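PDB 6YF6: galactose-binding lectin from Enterobacter cloacae subsp. cloacae, which probably recognises carbohydrates as a calcium-dependent lectin, its C-terminal domain holding an alpha-L-fucoside directly on a bound calcium ion. Local coordinates for residues K54-G59 with G116-L121; T58-G63 with G110-T115; R74-Y79 with G132-I137; P82-R87 with L97-A102. One frame throughout, in Å; residues are numbered along the deposited sequence.

The four contacts tie together a domain built from two four-stranded antiparallel sheets. Contacts 1 and 2 share T58 and G59, and their centres are 8 Å apart; S117 O of contact 1 and L60 N of contact 2 make a probable hydrogen bond at 2.9 Å. Contact 3 forms part of the calcium and fucoside site, with its centre 28 Å from that of contact 1. Contact 4 stands behind this site, 10 Å from contact 3 between centres: R74 NH1 lies 3.1 Å from K100 O, and the P82 side chain is about 8 Å from the calcium ion. L121 and R87 bring contacts 1 and 4 together.

Contact 1. Residues K54-G59 with G116-L121; sequences KKTLTG and GSQAEL
K55 with L121 and L57 with A119 form the hydrogen-bonded pairs of an antiparallel ladder joining strands 50-58 and 118-125, within one sheet of the domain's beta sandwich. The strand axes approach to 4.6 Å with their directions 166° apart. Each of the two pairs is closed in both directions: L121 N gives to K55 O at 2.8 Å and A119 N gives to L57 O at 2.9 Å, with the reverse bonds from K55 N and L57 N completing the rungs.

Side chains alternate between the two faces. On the exposed face T56 lies between Q118 and E120. Its chi1 of -60° turns CG2 opposite the backbone N and toward Q118, and puts OG1 beside E120, 4.0 Å from E120 CG. The T56 and E120 side chains run side by side, whereas the Q118 chain, extended beyond CG, slants across the T56 methyl.

K55, L57, A119 and L121 look the other way and are buried. F112 of the facing sheet touches both A119 and L121, while I142 touches L57 and L121. W19 of the second subunit packs on L121 and on K55. The K55 chain is extended throughout and carries NZ away from L121 to a salt bridge with D7 of the second subunit. Within the buried face, L121 crosses L57 obliquely: L121 CD1 sits 4.0 Å from L57 CB and equally 4.0 Å from L57 CD2.

Contact 2. Residues T58-G63 with G110-T115; sequences TGLTAG and GKFKAT
L60, A62 and G63 bring the loop after strand 50-58 against the end of strand 106-113 and the residues just after it, a packing contact at the edge of the sandwich, far from the sugar site. The touching parts run 89° apart, no beta bridge joins them, and one backbone hydrogen bond links the segments. In that bond G63 N gives to A114 O at 2.8 Å in an almost straight line (170° at the hydrogen). The same oxygen also receives a CA-H...O contact from A62 CA at 3.4 Å.

The buried part is apolar. L60 CD1 comes up to the edge of the F112 ring, in its plane, 3.9 Å from F112 CE2, and the two side chains meet at about a right angle. Beside it, the A114 methyl lies 4.0 Å from L60 CB and 3.5 Å from T61 O. F5 of the second subunit also packs on L60. Further out, A62 CB packs on the backbone of T115. K113 bends at chi3 (-92°), which lays CE 3.4 Å from G63 O.

The loop passes from strand 50-58 of one sheet to strand 65-74 of the other. S117, next to strand 118-125, bonds the backbone of L60, whose side chain touches A119 of that strand and Y66 of strand 65-74. Backbone bonding between F112 and Y66 in turn joins strand 106-113 to strand 65-74.

Contact 3. Residues R74-Y79 with G132-I137; sequences RIIGKY and GNDFRI. With CA (calcium ion), chain D; SFU (methyl 1-seleno-alpha-L-fucopyranoside), chain C.
K78 O and Y79 CB pack against G132 at a calcium-mediated sugar site built from loops at one end of the beta sandwich, consistent with a PA-IL-type lectin. Metal bonds come first: G132 O binds the calcium ion at 2.6 Å and D134 OD1 at 2.5 Å, together with O3 and O4 of the fucoside; I41 O, T42 OG1 and S130 O also bind it. The sugar's O4 also receives a weak hydrogen bond from G132 N, and D134 OD2 lies 2.7 Å from it. Y79 presents its ring edge to the sugar, with CD1 3.8 Å from O5.

R74 and F135 form an antiparallel non-hydrogen-bonded pair, and beside it the direct hydrogen bond between the segments is straight, I75 N to D134 O at 3.0 Å. Water extends it. One molecule accepts from R74 NE and from D134 N; another accepts from K78 N and probably donates to D134 OD2, the carboxylate oxygen other than the metal-bound OD1. R74, held by K100 O, also bonds Y79 O weakly.

Van der Waals packing by two isoleucines adds to this. I75 CG1, in the cramped rotamer between backbone N and carbonyl carbon (chi1 57°), lies 3.6 Å from D134 CB. I75 CG2 meets CD of R136, whose NE pairs with E39. I76 CD1 approaches the D134 carboxylate, 3.6 Å from D134 OD2.

Contact 4. Residues P82-R87 with L97-A102; sequences PKVSLR and LELKQA
E98 and K83 stand opposite each other as a non-hydrogen-bonded pair in the antiparallel hairpin of strands 83-88 and 91-98. The E98 side chain can be followed outward. Its CB lies 4.0 Å from P82 O. Next, CG comes to 3.7 Å from the same oxygen and also lies against K83 CG; with CG trans to N (chi1 -171°) the chain leads out beside K83. Beyond it the chain is extended, so CD runs on alongside K83 CE, and at the tip OE1 is 3.9 Å from K83 CE. The two side chains lie side by side, pointing the same way, but their charged ends do not meet: K83 NZ and E98 OE1 are 4.8 Å apart, which suggests at most a loose electrostatic attraction.

The backbone closes the ladder on both sides of this pair. V84 and L97 bond each other twice, the shorter being L97 N to V84 O at 2.8 Å. Past the pair, L99 N gives to P82 O at 3.0 Å, extending the bonding beyond the strand itself.

Just outside the strand ends, L99 crosses P82 at about a right angle, bringing L99 CD1 to 3.9 Å from P82 CB. V84 CG2 approaches the same methyl more loosely.

Within its own sheet, strand 83-88 pairs on its other edge with strand 118-125. V84 and L97 look across to L108 of strand 106-113, and L99 to I72 of strand 65-74, while P82 rests on R74 and N133 behind the calcium site.

Contact 1. Residues K54-G59 with G116-L121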
# COMPACT_ATOMS: atom_id res chain seq x y z
N LYS A 54 -9.57 18.02 2.27
CA LYS A 54 -10.58 18.07 3.32
C LYS A 54 -11.67 17.05 3.04
O LYS A 54 -12.01 16.76 1.89
CB LYS A 54 -11.19 19.48 3.43
CG LYS A 54 -10.26 20.49 4.09
CD LYS A 54 -10.81 21.90 3.99
CE LYS A 54 -11.83 22.19 5.08
NZ LYS A 54 -12.42 23.55 4.93
N LYS A 55 -12.21 16.49 4.13
CA LYS A 55 -13.35 15.58 4.04
C LYS A 55 -14.10 15.59 5.36
O LYS A 55 -13.49 15.53 6.43
CB LYS A 55 -12.92 14.15 3.71
CG LYS A 55 -14.08 13.17 3.73
CD LYS A 55 -13.70 11.79 3.21
CE LYS A 55 -14.87 10.82 3.32
NZ LYS A 55 -14.54 9.49 2.73
N THR A 56 -15.43 15.64 5.27
CA THR A 56 -16.29 15.39 6.43
C THR A 56 -16.63 13.90 6.42
O THR A 56 -17.50 13.46 5.66
CB THR A 56 -17.53 16.27 6.40
OG1 THR A 56 -17.14 17.65 6.42
CG2 THR A 56 -18.41 15.99 7.62
N LEU A 57 -15.94 13.14 7.25
CA LEU A 57 -16.13 11.70 7.33
C LEU A 57 -17.36 11.38 8.16
O LEU A 57 -17.46 11.80 9.32
CB LEU A 57 -14.89 11.04 7.94
CG LEU A 57 -14.87 9.52 7.99
CD1 LEU A 57 -14.78 8.93 6.60
CD2 LEU A 57 -13.72 9.06 8.86
N THR A 58 -18.29 10.62 7.58
CA THR A 58 -19.54 10.26 8.25
C THR A 58 -19.49 8.80 8.68
O THR A 58 -18.54 8.07 8.40
CB THR A 58 -20.73 10.51 7.32
OG1 THR A 58 -20.66 9.63 6.19
CG2 THR A 58 -20.74 11.96 6.83
N GLY A 59 -20.54 8.39 9.40
CA GLY A 59 -20.66 7.01 9.83
C GLY A 59 -19.91 6.66 11.10
O GLY A 59 -19.69 5.48 11.37
N GLY A 116 -19.25 12.48 17.63
CA GLY A 116 -20.56 12.24 17.08
C GLY A 116 -20.54 11.36 15.84
O GLY A 116 -19.71 10.45 15.73
N SER A 117 -21.44 11.64 14.90
CA SER A 117 -21.59 10.83 13.71
C SER A 117 -20.59 11.17 12.62
O SER A 117 -20.45 10.40 11.66
CB SER A 117 -23.01 10.99 13.16
OG SER A 117 -23.25 12.33 12.77
N GLN A 118 -19.89 12.30 12.73
CA GLN A 118 -18.95 12.69 11.69
C GLN A 118 -17.81 13.49 12.30
O GLN A 118 -17.89 13.99 13.42
CB GLN A 118 -19.64 13.52 10.60
CG GLN A 118 -20.30 14.79 11.10
CD GLN A 118 -21.06 15.52 10.02
OE1 GLN A 118 -21.82 14.91 9.26
NE2 GLN A 118 -20.87 16.83 9.94
N ALA A 119 -16.73 13.61 11.52
CA ALA A 119 -15.56 14.38 11.90
C ALA A 119 -15.05 15.13 10.68
O ALA A 119 -15.09 14.62 9.56
CB ALA A 119 -14.44 13.49 12.45
N GLU A 120 -14.58 16.36 10.91
CA GLU A 120 -14.01 17.19 9.85
C GLU A 120 -12.51 16.93 9.80
O GLU A 120 -11.78 17.30 10.73
CB GLU A 120 -14.32 18.66 10.10
CG GLU A 120 -15.80 19.01 9.92
CD GLU A 120 -16.10 20.48 10.18
OE1 GLU A 120 -15.41 21.34 9.60
OE2 GLU A 120 -17.03 20.77 10.96
N LEU A 121 -12.06 16.28 8.74
CA LEU A 121 -10.66 15.91 8.58
C LEU A 121 -9.98 16.83 7.58
O LEU A 121 -10.59 17.24 6.58
CB LEU A 121 -10.54 14.46 8.10
CG LEU A 121 -11.24 13.42 8.96
CD1 LEU A 121 -11.05 12.03 8.37
CD2 LEU A 121 -10.73 13.49 10.40

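Contact 2. Residues T58-G63 with G110-T115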
# COMPACT_ATOMS: atom_id res chain seq x y z
N THR A 58 -18.29 10.62 7.58
CA THR A 58 -19.54 10.26 8.25
C THR A 58 -19.49 8.80 8.68
O THR A 58 -18.54 8.07 8.40
CB THR A 58 -20.73 10.51 7.32
OG1 THR A 58 -20.66 9.63 6.19
CG2 THR A 58 -20.74 11.96 6.83
N GLY A 59 -20.54 8.39 9.40
CA GLY A 59 -20.66 7.01 9.83
C GLY A 59 -19.91 6.66 11.10
O GLY A 59 -19.69 5.48 11.37
N LEU A 60 -19.52 7.66 11.89
CA LEU A 60 -18.75 7.42 13.10
C LEU A 60 -19.67 7.31 14.32
O LEU A 60 -20.89 7.48 14.23
CB LEU A 60 -17.74 8.55 13.31
CG LEU A 60 -16.84 8.89 12.11
CD1 LEU A 60 -15.86 9.99 12.51
CD2 LEU A 60 -16.11 7.66 11.59
N THR A 61 -19.07 7.02 15.47
CA THR A 61 -19.79 6.91 16.73
C THR A 61 -18.99 7.60 17.82
O THR A 61 -17.79 7.35 17.97
CB THR A 61 -20.03 5.44 17.09
OG1 THR A 61 -20.81 4.81 16.06
CG2 THR A 61 -20.76 5.32 18.42
N ALA A 62 -19.65 8.47 18.58
CA ALA A 62 -18.97 9.24 19.61
C ALA A 62 -18.21 8.34 20.57
O ALA A 62 -18.68 7.25 20.93
CB ALA A 62 -19.98 10.09 20.40
N GLY A 63 -17.05 8.80 21.01
CA GLY A 63 -16.27 8.11 22.02
C GLY A 63 -15.33 7.06 21.49
O GLY A 63 -14.49 6.57 22.26
N GLY A 110 -2.35 9.37 12.44
CA GLY A 110 -2.84 10.02 13.64
C GLY A 110 -4.13 9.36 14.06
O GLY A 110 -4.82 8.72 13.26
N LYS A 111 -4.45 9.52 15.34
CA LYS A 111 -5.70 9.00 15.90
C LYS A 111 -6.53 10.17 16.42
O LYS A 111 -5.99 11.17 16.90
CB LYS A 111 -5.43 8.01 17.03
CG LYS A 111 -4.75 6.73 16.57
CD LYS A 111 -4.50 5.80 17.76
CE LYS A 111 -4.12 4.40 17.33
NZ LYS A 111 -4.46 3.42 18.41
N PHE A 112 -7.85 10.03 16.30
CA PHE A 112 -8.77 11.03 16.81
C PHE A 112 -9.96 10.31 17.43
O PHE A 112 -10.25 9.15 17.12
CB PHE A 112 -9.24 12.00 15.72
CG PHE A 112 -10.07 11.37 14.64
CD1 PHE A 112 -9.47 10.77 13.54
CD2 PHE A 112 -11.45 11.37 14.72
CE1 PHE A 112 -10.24 10.19 12.54
CE2 PHE A 112 -12.22 10.78 13.73
CZ PHE A 112 -11.61 10.20 12.64
N LYS A 113 -10.65 11.01 18.32
CA LYS A 113 -11.82 10.48 19.00
C LYS A 113 -13.05 11.22 18.49
O LYS A 113 -13.11 12.45 18.58
CB LYS A 113 -11.70 10.61 20.51
CG LYS A 113 -12.82 9.94 21.29
CD LYS A 113 -12.50 9.83 22.77
CE LYS A 113 -11.82 8.51 23.09
NZ LYS A 113 -11.10 8.56 24.40
N ALA A 114 -14.01 10.48 17.96
CA ALA A 114 -15.22 11.10 17.45
C ALA A 114 -16.06 11.65 18.59
O ALA A 114 -16.12 11.07 19.68
CB ALA A 114 -16.04 10.08 16.64
N THR A 115 -16.68 12.80 18.35
CA THR A 115 -17.66 13.36 19.27
C THR A 115 -19.08 13.16 18.76
O THR A 115 -20.03 13.62 19.41
CB THR A 115 -17.39 14.85 19.50
OG1 THR A 115 -17.36 15.55 18.25
CG2 THR A 115 -16.05 15.03 20.21

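Contact 3. Residues R74-Y79 with G132-I137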
# COMPACT_ATOMS: atom_id res chain seq x y z
N ARG A 74 7.31 12.23 -1.18
CA ARG A 74 7.89 13.34 -1.91
C ARG A 74 8.19 12.90 -3.34
O ARG A 74 8.46 11.73 -3.61
CB ARG A 74 9.17 13.83 -1.24
CG ARG A 74 9.69 15.13 -1.83
CD ARG A 74 11.07 15.46 -1.31
NE ARG A 74 11.41 16.85 -1.58
CZ ARG A 74 12.54 17.43 -1.19
NH1 ARG A 74 13.45 16.74 -0.51
NH2 ARG A 74 12.77 18.70 -1.49
N ILE A 75 8.12 13.85 -4.26
CA ILE A 75 8.56 13.62 -5.63
C ILE A 75 9.57 14.70 -6.00
O ILE A 75 9.66 15.75 -5.37
CB ILE A 75 7.39 13.61 -6.64
CG1 ILE A 75 6.60 14.93 -6.58
CG2 ILE A 75 6.48 12.43 -6.35
CD1 ILE A 75 5.77 15.20 -7.82
N ILE A 76 10.36 14.39 -7.04
CA ILE A 76 11.35 15.31 -7.59
C ILE A 76 12.51 15.46 -6.61
O ILE A 76 13.67 15.22 -6.97
CB ILE A 76 10.71 16.67 -7.93
CG1 ILE A 76 9.55 16.46 -8.91
CG2 ILE A 76 11.75 17.61 -8.51
CD1 ILE A 76 8.77 17.71 -9.25
N GLY A 77 12.22 15.88 -5.38
CA GLY A 77 13.23 15.95 -4.35
C GLY A 77 14.10 17.18 -4.37
O GLY A 77 15.18 17.18 -3.77
N LYS A 78 13.67 18.25 -5.04
CA LYS A 78 14.49 19.44 -5.18
C LYS A 78 13.88 20.60 -4.41
O LYS A 78 12.66 20.70 -4.25
CB LYS A 78 14.66 19.81 -6.66
CG LYS A 78 15.81 19.07 -7.33
CD LYS A 78 16.17 19.64 -8.70
CE LYS A 78 16.38 21.15 -8.65
NZ LYS A 78 17.62 21.58 -9.35
N TYR A 79 14.76 21.48 -3.94
CA TYR A 79 14.37 22.70 -3.23
C TYR A 79 13.67 22.28 -1.93
O TYR A 79 14.15 21.35 -1.25
CB TYR A 79 13.56 23.58 -4.16
CG TYR A 79 14.33 23.99 -5.40
CD1 TYR A 79 13.75 23.93 -6.66
CD2 TYR A 79 15.65 24.43 -5.31
CE1 TYR A 79 14.46 24.30 -7.79
CE2 TYR A 79 16.36 24.81 -6.43
CZ TYR A 79 15.76 24.74 -7.67
OH TYR A 79 16.47 25.12 -8.79
N GLY A 132 10.06 23.63 -5.21
CA GLY A 132 10.01 22.32 -4.60
C GLY A 132 8.66 22.09 -3.94
O GLY A 132 7.62 22.47 -4.50
N ASN A 133 8.65 21.48 -2.76
CA ASN A 133 7.41 21.22 -2.05
C ASN A 133 6.44 20.42 -2.92
O ASN A 133 5.25 20.74 -3.02
CB ASN A 133 6.78 22.54 -1.58
CG ASN A 133 5.69 22.33 -0.56
OD1 ASN A 133 5.68 21.33 0.15
ND2 ASN A 133 4.77 23.28 -0.47
N ASP A 134 6.96 19.38 -3.56
CA ASP A 134 6.21 18.54 -4.48
C ASP A 134 6.05 17.14 -3.91
O ASP A 134 7.03 16.53 -3.47
CB ASP A 134 6.91 18.47 -5.84
CG ASP A 134 7.26 19.84 -6.39
OD1 ASP A 134 6.32 20.64 -6.60
OD2 ASP A 134 8.45 20.12 -6.60
N PHE A 135 4.83 16.62 -3.92
CA PHE A 135 4.56 15.33 -3.29
C PHE A 135 3.25 14.76 -3.83
O PHE A 135 2.51 15.43 -4.55
CB PHE A 135 4.52 15.46 -1.76
CG PHE A 135 3.55 16.50 -1.25
CD1 PHE A 135 3.89 17.85 -1.28
CD2 PHE A 135 2.32 16.14 -0.73
CE1 PHE A 135 3.01 18.81 -0.81
CE2 PHE A 135 1.44 17.09 -0.26
CZ PHE A 135 1.78 18.43 -0.30
N ARG A 136 3.00 13.50 -3.48
CA ARG A 136 1.81 12.78 -3.91
C ARG A 136 1.18 12.06 -2.73
O ARG A 136 1.88 11.59 -1.83
CB ARG A 136 2.14 11.75 -5.02
CG ARG A 136 2.58 12.35 -6.36
CD ARG A 136 3.18 11.28 -7.28
NE ARG A 136 3.37 11.76 -8.65
CZ ARG A 136 4.08 11.13 -9.58
NH1 ARG A 136 4.70 9.99 -9.30
NH2 ARG A 136 4.18 11.64 -10.79
N ILE A 137 -0.15 11.97 -2.74
CA ILE A 137 -0.90 11.18 -1.77
C ILE A 137 -1.71 10.15 -2.54
O ILE A 137 -2.59 10.51 -3.34
CB ILE A 137 -1.83 12.05 -0.91
CG1 ILE A 137 -0.99 12.91 0.05
CG2 ILE A 137 -2.81 11.17 -0.14
CD1 ILE A 137 -1.76 14.04 0.71
CA CA D . 6.31 23.11 -6.59
C1 SFU C . 9.95 25.11 -9.33
C2 SFU C . 8.44 25.05 -9.11
C3 SFU C . 7.84 23.68 -9.49
C4 SFU C . 8.64 22.59 -8.77
C5 SFU C . 10.10 22.72 -9.19
C6 SFU C . 10.92 21.66 -8.46
O2 SFU C . 7.82 26.06 -9.88
O3 SFU C . 6.51 23.60 -9.01
O4 SFU C . 8.58 22.75 -7.36
O5 SFU C . 10.65 24.01 -8.82
CM SFU C . 12.24 25.20 -11.30
SE SFU C . 10.32 25.28 -11.31
O HOH W 1 9.32 18.00 -3.23
O HOH W 2 10.75 18.96 -5.42

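Contact 4. Residues P82-R87 with L97-A102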
# COMPACT_ATOMS: atom_id res chain seq x y z
N PRO A 82 8.51 19.02 1.52
CA PRO A 82 7.17 19.20 2.10
C PRO A 82 7.16 18.85 3.58
O PRO A 82 7.99 18.09 4.07
CB PRO A 82 6.29 18.23 1.29
CG PRO A 82 7.09 17.92 0.05
CD PRO A 82 8.52 17.99 0.46
N LYS A 83 6.19 19.41 4.30
CA LYS A 83 5.93 19.08 5.70
C LYS A 83 4.43 18.99 5.90
O LYS A 83 3.72 19.99 5.74
CB LYS A 83 6.52 20.12 6.65
CG LYS A 83 8.04 20.21 6.64
CD LYS A 83 8.53 21.08 7.79
CE LYS A 83 10.04 21.25 7.76
NZ LYS A 83 10.46 22.51 8.46
N VAL A 84 3.94 17.80 6.25
CA VAL A 84 2.51 17.51 6.22
C VAL A 84 2.08 16.88 7.54
O VAL A 84 2.77 16.01 8.07
CB VAL A 84 2.17 16.58 5.03
CG1 VAL A 84 0.66 16.41 4.90
CG2 VAL A 84 2.76 17.14 3.74
N SER A 85 0.94 17.33 8.06
CA SER A 85 0.36 16.79 9.28
C SER A 85 -1.11 16.47 9.04
O SER A 85 -1.65 16.72 7.96
CB SER A 85 0.52 17.76 10.47
OG SER A 85 -0.21 18.96 10.26
N LEU A 86 -1.76 15.92 10.06
CA LEU A 86 -3.17 15.57 10.01
C LEU A 86 -3.95 16.34 11.07
O LEU A 86 -3.45 16.57 12.18
CB LEU A 86 -3.38 14.07 10.23
CG LEU A 86 -2.57 13.14 9.33
CD1 LEU A 86 -2.70 11.69 9.80
CD2 LEU A 86 -3.01 13.29 7.89
N ARG A 87 -5.17 16.72 10.73
CA ARG A 87 -6.04 17.49 11.62
C ARG A 87 -7.43 16.89 11.62
O ARG A 87 -7.93 16.46 10.58
CB ARG A 87 -6.08 18.96 11.18
CG ARG A 87 -6.87 19.88 12.09
CD ARG A 87 -6.70 21.34 11.66
NE ARG A 87 -5.31 21.77 11.76
CZ ARG A 87 -4.77 22.77 11.06
NH1 ARG A 87 -5.51 23.46 10.20
NH2 ARG A 87 -3.49 23.07 11.23
N LEU A 97 5.21 15.90 9.43
CA LEU A 97 6.15 14.93 8.90
C LEU A 97 6.85 15.54 7.68
O LEU A 97 6.18 15.91 6.71
CB LEU A 97 5.43 13.64 8.52
CG LEU A 97 6.29 12.49 7.97
CD1 LEU A 97 7.24 11.96 9.04
CD2 LEU A 97 5.39 11.37 7.45
N GLU A 98 8.17 15.64 7.74
CA GLU A 98 8.95 16.14 6.62
C GLU A 98 9.20 15.02 5.62
O GLU A 98 9.72 13.96 5.97
CB GLU A 98 10.28 16.72 7.10
CG GLU A 98 11.05 17.46 6.03
CD GLU A 98 12.34 18.05 6.55
OE1 GLU A 98 12.48 18.19 7.78
OE2 GLU A 98 13.22 18.37 5.73
N LEU A 99 8.81 15.26 4.36
CA LEU A 99 9.02 14.29 3.29
C LEU A 99 10.36 14.57 2.63
O LEU A 99 10.60 15.70 2.17
CB LEU A 99 7.89 14.37 2.27
CG LEU A 99 6.48 14.27 2.84
CD1 LEU A 99 5.45 14.43 1.73
CD2 LEU A 99 6.28 12.95 3.57
N LYS A 100 11.24 13.58 2.56
CA LYS A 100 12.61 13.83 2.13
C LYS A 100 13.00 13.04 0.87
O LYS A 100 13.26 13.67 -0.14
CB LYS A 100 13.56 13.60 3.30
CG LYS A 100 13.06 14.20 4.61
CD LYS A 100 13.76 13.60 5.82
CE LYS A 100 14.68 14.61 6.49
NZ LYS A 100 14.85 14.30 7.94
N GLN A 101 13.00 11.72 0.90
CA GLN A 101 13.47 10.98 -0.29
C GLN A 101 12.37 10.88 -1.34
O GLN A 101 11.24 10.47 -1.04
CB GLN A 101 13.94 9.58 0.11
CG GLN A 101 14.56 8.80 -1.02
CD GLN A 101 15.60 7.80 -0.55
OE1 GLN A 101 15.47 6.60 -0.77
NE2 GLN A 101 16.65 8.30 0.10
N ALA A 102 12.69 11.27 -2.57
CA ALA A 102 11.70 11.23 -3.64
C ALA A 102 11.25 9.79 -3.88
O ALA A 102 12.07 8.87 -3.94
CB ALA A 102 12.28 11.82 -4.93